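Local coordinates for computational Design of Enzyme (Synthetic construct, PDB 3TP4), which is a computationally designed protein on a TIM-barrel scaffold related to glycosyl hydrolase family 26, probably built to carry an activated serine in a catalytic triad, at residues D62-A65 with V66-W69; D88-I91 with A92-A95; V145-L148 with D149-E153. All coordinates share one frame; numbering follows the deposited sequence.

Contact 1. Residues D62-A65 with V66-W69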
# COMPACT_ATOMS: atom_id res chain seq x y z
N ASP A 62 -15.82 20.43 6.05
CA ASP A 62 -14.41 20.34 5.63
C ASP A 62 -14.14 19.13 4.72
O ASP A 62 -14.86 18.14 4.75
CB ASP A 62 -13.48 20.28 6.85
CG ASP A 62 -12.06 20.75 6.54
OD1 ASP A 62 -11.75 21.03 5.36
OD2 ASP A 62 -11.25 20.84 7.48
N PHE A 63 -13.09 19.22 3.91
CA PHE A 63 -12.66 18.08 3.11
C PHE A 63 -11.92 17.12 4.03
O PHE A 63 -11.47 17.52 5.09
CB PHE A 63 -11.75 18.54 1.98
CG PHE A 63 -12.43 19.39 0.95
CD1 PHE A 63 -12.52 20.76 1.09
CD2 PHE A 63 -12.98 18.81 -0.18
CE1 PHE A 63 -13.15 21.55 0.12
CE2 PHE A 63 -13.62 19.59 -1.16
CZ PHE A 63 -13.70 20.95 -1.00
N PRO A 64 -11.80 15.85 3.61
CA PRO A 64 -11.03 14.91 4.44
C PRO A 64 -9.56 15.29 4.46
O PRO A 64 -9.10 16.00 3.55
CB PRO A 64 -11.20 13.57 3.72
CG PRO A 64 -11.57 13.94 2.31
CD PRO A 64 -12.30 15.23 2.37
N ALA A 65 -8.83 14.84 5.47
CA ALA A 65 -7.39 15.08 5.54
C ALA A 65 -6.66 14.15 4.57
O ALA A 65 -5.56 14.47 4.10
CB ALA A 65 -6.87 14.86 6.97
N VAL A 66 -7.26 13.00 4.29
CA VAL A 66 -6.67 12.05 3.34
C VAL A 66 -7.59 11.84 2.14
O VAL A 66 -8.77 11.55 2.30
CB VAL A 66 -6.32 10.71 4.02
CG1 VAL A 66 -6.13 9.62 2.97
CG2 VAL A 66 -5.06 10.85 4.92
N PHE A 67 -7.05 12.02 0.93
CA PHE A 67 -7.79 11.79 -0.31
C PHE A 67 -7.30 10.48 -0.90
O PHE A 67 -6.14 10.37 -1.29
CB PHE A 67 -7.50 12.91 -1.32
CG PHE A 67 -8.14 14.25 -0.99
CD1 PHE A 67 -7.88 14.90 0.20
CD2 PHE A 67 -8.97 14.88 -1.91
CE1 PHE A 67 -8.45 16.15 0.49
CE2 PHE A 67 -9.55 16.13 -1.63
CZ PHE A 67 -9.29 16.75 -0.43
N GLY A 68 -8.17 9.47 -0.96
CA GLY A 68 -7.77 8.18 -1.51
C GLY A 68 -8.17 8.03 -2.97
O GLY A 68 -9.16 8.61 -3.41
N TRP A 69 -7.39 7.25 -3.72
CA TRP A 69 -7.63 7.02 -5.15
C TRP A 69 -7.17 5.61 -5.54
O TRP A 69 -6.28 5.05 -4.91
CB TRP A 69 -6.82 7.98 -5.98
CG TRP A 69 -6.82 9.38 -5.55
CD1 TRP A 69 -5.82 10.03 -4.90
CD2 TRP A 69 -7.84 10.34 -5.80
NE1 TRP A 69 -6.17 11.34 -4.70
CE2 TRP A 69 -7.40 11.56 -5.25
CE3 TRP A 69 -9.09 10.29 -6.42
CZ2 TRP A 69 -8.17 12.72 -5.30
CZ3 TRP A 69 -9.86 11.45 -6.48
CH2 TRP A 69 -9.40 12.64 -5.91

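Contact 2. Residues D88-I91 with A92-A95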
# COMPACT_ATOMS: atom_id res chain seq x y z
N ASP A 88 -2.71 8.20 -21.14
CA ASP A 88 -1.96 9.42 -20.84
C ASP A 88 -2.83 10.57 -20.34
O ASP A 88 -2.37 11.41 -19.56
CB ASP A 88 -1.15 9.87 -22.06
CG ASP A 88 0.02 8.97 -22.35
OD1 ASP A 88 -0.09 8.12 -23.25
OD2 ASP A 88 1.06 9.12 -21.66
N GLU A 89 -4.08 10.62 -20.79
CA GLU A 89 -4.95 11.72 -20.38
C GLU A 89 -5.73 11.37 -19.12
O GLU A 89 -6.02 12.25 -18.30
CB GLU A 89 -5.87 12.17 -21.52
CG GLU A 89 -6.73 11.09 -22.15
CD GLU A 89 -7.30 11.53 -23.49
OE1 GLU A 89 -6.75 12.48 -24.09
OE2 GLU A 89 -8.30 10.93 -23.95
N ASN A 90 -6.07 10.10 -18.96
CA ASN A 90 -6.56 9.62 -17.67
C ASN A 90 -5.52 9.89 -16.59
O ASN A 90 -5.87 10.25 -15.46
CB ASN A 90 -6.92 8.13 -17.73
CG ASN A 90 -8.33 7.89 -18.23
OD1 ASN A 90 -9.14 8.81 -18.31
ND2 ASN A 90 -8.64 6.64 -18.54
N ILE A 91 -4.25 9.76 -16.94
CA ILE A 91 -3.15 10.03 -16.02
C ILE A 91 -3.02 11.52 -15.71
O ILE A 91 -2.71 11.91 -14.58
CB ILE A 91 -1.80 9.50 -16.55
CG1 ILE A 91 -1.73 7.98 -16.43
CG2 ILE A 91 -0.63 10.14 -15.81
CD1 ILE A 91 -0.46 7.39 -17.02
N ALA A 92 -3.27 12.36 -16.72
CA ALA A 92 -3.22 13.80 -16.52
C ALA A 92 -4.37 14.27 -15.62
O ALA A 92 -4.19 15.17 -14.79
CB ALA A 92 -3.25 14.54 -17.85
N LEU A 93 -5.54 13.66 -15.79
CA LEU A 93 -6.69 13.92 -14.93
C LEU A 93 -6.40 13.48 -13.48
O LEU A 93 -6.62 14.24 -12.54
CB LEU A 93 -7.91 13.18 -15.47
CG LEU A 93 -8.56 13.73 -16.74
CD1 LEU A 93 -9.61 12.77 -17.26
CD2 LEU A 93 -9.18 15.10 -16.49
N PHE A 94 -5.92 12.25 -13.34
CA PHE A 94 -5.53 11.69 -12.05
C PHE A 94 -4.62 12.70 -11.37
O PHE A 94 -4.88 13.15 -10.25
CB PHE A 94 -4.81 10.36 -12.27
CG PHE A 94 -4.78 9.45 -11.07
CD1 PHE A 94 -4.97 9.94 -9.79
CD2 PHE A 94 -4.54 8.09 -11.23
CE1 PHE A 94 -4.93 9.08 -8.68
CE2 PHE A 94 -4.50 7.23 -10.13
CZ PHE A 94 -4.70 7.73 -8.86
N ALA A 95 -3.58 13.11 -12.09
CA ALA A 95 -2.61 14.07 -11.57
C ALA A 95 -3.26 15.39 -11.20
O ALA A 95 -2.86 16.02 -10.22
CB ALA A 95 -1.48 14.30 -12.58

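Contact 3. Residues V145-L148 with D149-E153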
# COMPACT_ATOMS: atom_id res chain seq x y z
N VAL A 145 5.10 -4.75 -15.78
CA VAL A 145 6.07 -3.68 -15.99
C VAL A 145 5.43 -2.46 -16.65
O VAL A 145 5.68 -1.33 -16.26
CB VAL A 145 7.29 -4.14 -16.81
CG1 VAL A 145 8.15 -2.95 -17.21
CG2 VAL A 145 8.11 -5.12 -16.00
N ALA A 146 4.59 -2.69 -17.66
CA ALA A 146 3.93 -1.59 -18.34
C ALA A 146 2.96 -0.90 -17.37
O ALA A 146 2.85 0.32 -17.36
CB ALA A 146 3.20 -2.08 -19.58
N TYR A 147 2.26 -1.69 -16.56
CA TYR A 147 1.39 -1.10 -15.55
C TYR A 147 2.18 -0.19 -14.60
O TYR A 147 1.76 0.92 -14.30
CB TYR A 147 0.68 -2.18 -14.75
CG TYR A 147 -0.55 -1.67 -14.01
CD1 TYR A 147 -0.51 -1.43 -12.64
CD2 TYR A 147 -1.73 -1.42 -14.70
CE1 TYR A 147 -1.64 -0.96 -11.96
CE2 TYR A 147 -2.85 -0.95 -14.04
CZ TYR A 147 -2.81 -0.72 -12.68
OH TYR A 147 -3.93 -0.25 -12.04
N LEU A 148 3.34 -0.67 -14.16
CA LEU A 148 4.20 0.15 -13.30
C LEU A 148 4.73 1.41 -13.99
O LEU A 148 4.81 2.48 -13.37
CB LEU A 148 5.36 -0.69 -12.73
CG LEU A 148 4.94 -1.86 -11.82
CD1 LEU A 148 6.14 -2.68 -11.34
CD2 LEU A 148 4.16 -1.34 -10.64
N ASP A 149 5.10 1.30 -15.26
CA ASP A 149 5.52 2.48 -16.03
C ASP A 149 4.47 3.60 -15.95
O ASP A 149 4.80 4.77 -15.80
CB ASP A 149 5.76 2.12 -17.50
CG ASP A 149 7.04 1.30 -17.72
OD1 ASP A 149 7.97 1.38 -16.88
OD2 ASP A 149 7.11 0.59 -18.75
N ASP A 150 3.20 3.22 -16.10
CA ASP A 150 2.11 4.17 -16.02
C ASP A 150 2.06 4.81 -14.63
O ASP A 150 1.83 6.00 -14.48
CB ASP A 150 0.78 3.47 -16.31
CG ASP A 150 0.58 3.21 -17.80
OD1 ASP A 150 1.27 3.86 -18.61
OD2 ASP A 150 -0.27 2.36 -18.14
N ILE A 151 2.30 3.99 -13.61
CA ILE A 151 2.29 4.51 -12.24
C ILE A 151 3.45 5.49 -12.07
O ILE A 151 3.30 6.55 -11.44
CB ILE A 151 2.35 3.36 -11.21
CG1 ILE A 151 1.01 2.61 -11.21
CG2 ILE A 151 2.68 3.89 -9.80
CD1 ILE A 151 1.01 1.33 -10.40
N ALA A 152 4.60 5.16 -12.64
CA ALA A 152 5.75 6.06 -12.57
C ALA A 152 5.42 7.39 -13.28
O ALA A 152 5.83 8.47 -12.84
CB ALA A 152 6.98 5.40 -13.18
N GLU A 153 4.67 7.29 -14.37
CA GLU A 153 4.22 8.48 -15.11
C GLU A 153 3.34 9.36 -14.22
O GLU A 153 3.48 10.58 -14.19
CB GLU A 153 3.43 8.05 -16.35
CG GLU A 153 4.29 7.61 -17.52
CD GLU A 153 4.92 8.77 -18.26
OE1 GLU A 153 4.67 9.93 -17.85
OE2 GLU A 153 5.65 8.54 -19.24

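Contact 1. Residues D62-A65 with V66-W69
Apolar contacts of the Phe-67 ring join the loop 62-65 to the start of strand 66-70. Pro-64 CG sits 4.2 Å above one face of that ring, displaced toward its rim, and Phe-63 CB reaches Phe-67 CZ at 3.9 Å. Phe-67 can meet both because its CG is anti to its own carbonyl carbon (chi1 -73°), which carries the ring back along the chain toward the loop.

A carbonyl oxygen also meets this ring: Pro-64 O lies 3.1 Å from Phe-67 CE1. The proline has a carbonyl neighbour of its own, Val-66 O, which stands 3.5 Å from Pro-64 CB. At the start of the loop, Phe-63 N makes a weak hydrogen bond to Asp-62 OD1 (2.7 Å), while OD2 of the same carboxylate is hydrogen-bonded to Ser-356.

The main chain finds its partners in adjoining strands of the parallel barrel sheet: Val-66 bonds to Phe-34 and His-36, and Phe-67 to Val-107. The side chain of Val-66 touches the probable Ser-His-Glu triad of Ser-70, His-37 and Glu-320. The chemistry of this loop-to-strand junction is thus mainly apolar, with an aromatic ring folded back on proline and phenylalanine where the chain enters the barrel, and the carbonyl oxygen of Pro-64 close against CE1 of that ring.

Contact 2. Residues D88-I91 with A92-A95
Leu-93 lays its branched end over the carbonyl oxygen of Glu-89 one turn earlier, with CG 3.3 Å from Glu-89 O, and its CD1 also comes to 4.1 Å from Asn-90 OD1. The Leu-93 and Asn-90 side chains cross at a slant, and the amide meets the leucine through its oxygen. That oxygen is already engaged, since Asn-90 OD1 accepts a hydrogen bond from Leu-82 N, while ND2 gives a weak one to Ile-74 O. The buried amide is therefore held at both ends by the preceding loop, which probably fixes its rotation. Glu-89 is likewise tied to the chain ahead of the helix, its OE2 accepting a bond from Thr-86 N.

Four backbone bonds carry the alpha-helical repeat through the junction. Three are nearly uniform, Leu-93 N to Glu-89 O, Phe-94 N to Asn-90 O and Ala-95 N to Ile-91 O, each 2.9 Å long. The bond from Ala-92 N to Asp-88 O is longer, at 3.1 Å, and more bent, with an N-H...O angle of 138° and the donor above the carbonyl plane. Phe-94 CB rests 3.4 Å from Asn-90 O, and with CG anti to the backbone N (chi1 -159°) the ring leaves the turn altogether.

Helix 87-104 is the crossover helix of the beta-alpha-beta unit made with strands 66-70 and 107-113. Phe-94 packs edge-to-face with Trp-69 on the first of these strands. Toward the neighbouring helix 141-157, Phe-94 also touches Leu-154, while Ile-91 and Ala-95 meet Glu-153 and Ala-157, respectively.

Contact 3. Residues V145-L148 with D149-E153
A chi1 of -162° swings the Tyr-147 ring away from its own backbone nitrogen, whereas Ile-151 has CG1 anti to its carbonyl carbon (chi1 -71°) and an extended chi2 of 171°; together these torsions set the isoleucine tip beside the phenol ring. Both lie on helix 141-157, an outer helix of the TIM barrel, four residues apart. Ile-151 CD1 is 3.8 Å from Tyr-147 CE1, and from another direction it meets Leu-148 CD2 at 4.1 Å, a small apolar cluster on the buried side. The Tyr-147 hydroxyl is hydrogen-bonded to Thr-71 and Glu-75, which anchors the far end of the ring.

The backbone bonds repeat from Asp-149 N to Val-145 O through Ala-152 N to Leu-148 O, the last 2.8 Å long. The two aspartates bend back over the preceding turn, and each carboxylate has a charged partner: Asp-150 forms a salt bridge with Arg-87, and Asp-149 OD1 forms a salt bridge with Lys-208 and a hydrogen bond with the Tyr-203 hydroxyl. These partners probably offset the charge brought close to main-chain oxygens, for Asp-149 OD2 stands 3.5 Å from the acceptor Val-145 O and its CG only 3.3 Å from that same oxygen.

How the contacts relate
Along the chain the contacts run in series, 62-69, 88-95 and 145-153, all within the barrel domain. Contact 1 leads into strand 66-70, contact 2 lies on helix 87-104, the next helix in the chain, and contact 3 on the adjacent helix 141-157. Centres of contacts 1 and 2 are about 19 Å apart, yet Trp-69 CB meets Phe-94 CE1 at 3.5 Å. Contacts 2 and 3, about 13 Å between centres, touch where Ile-91 CD1 packs 3.7 Å from Asp-150 O. Contacts 1 and 3 do not touch, so contact 2 bridges them, linking the strand that carries the serine of the probable triad to helix 141-157.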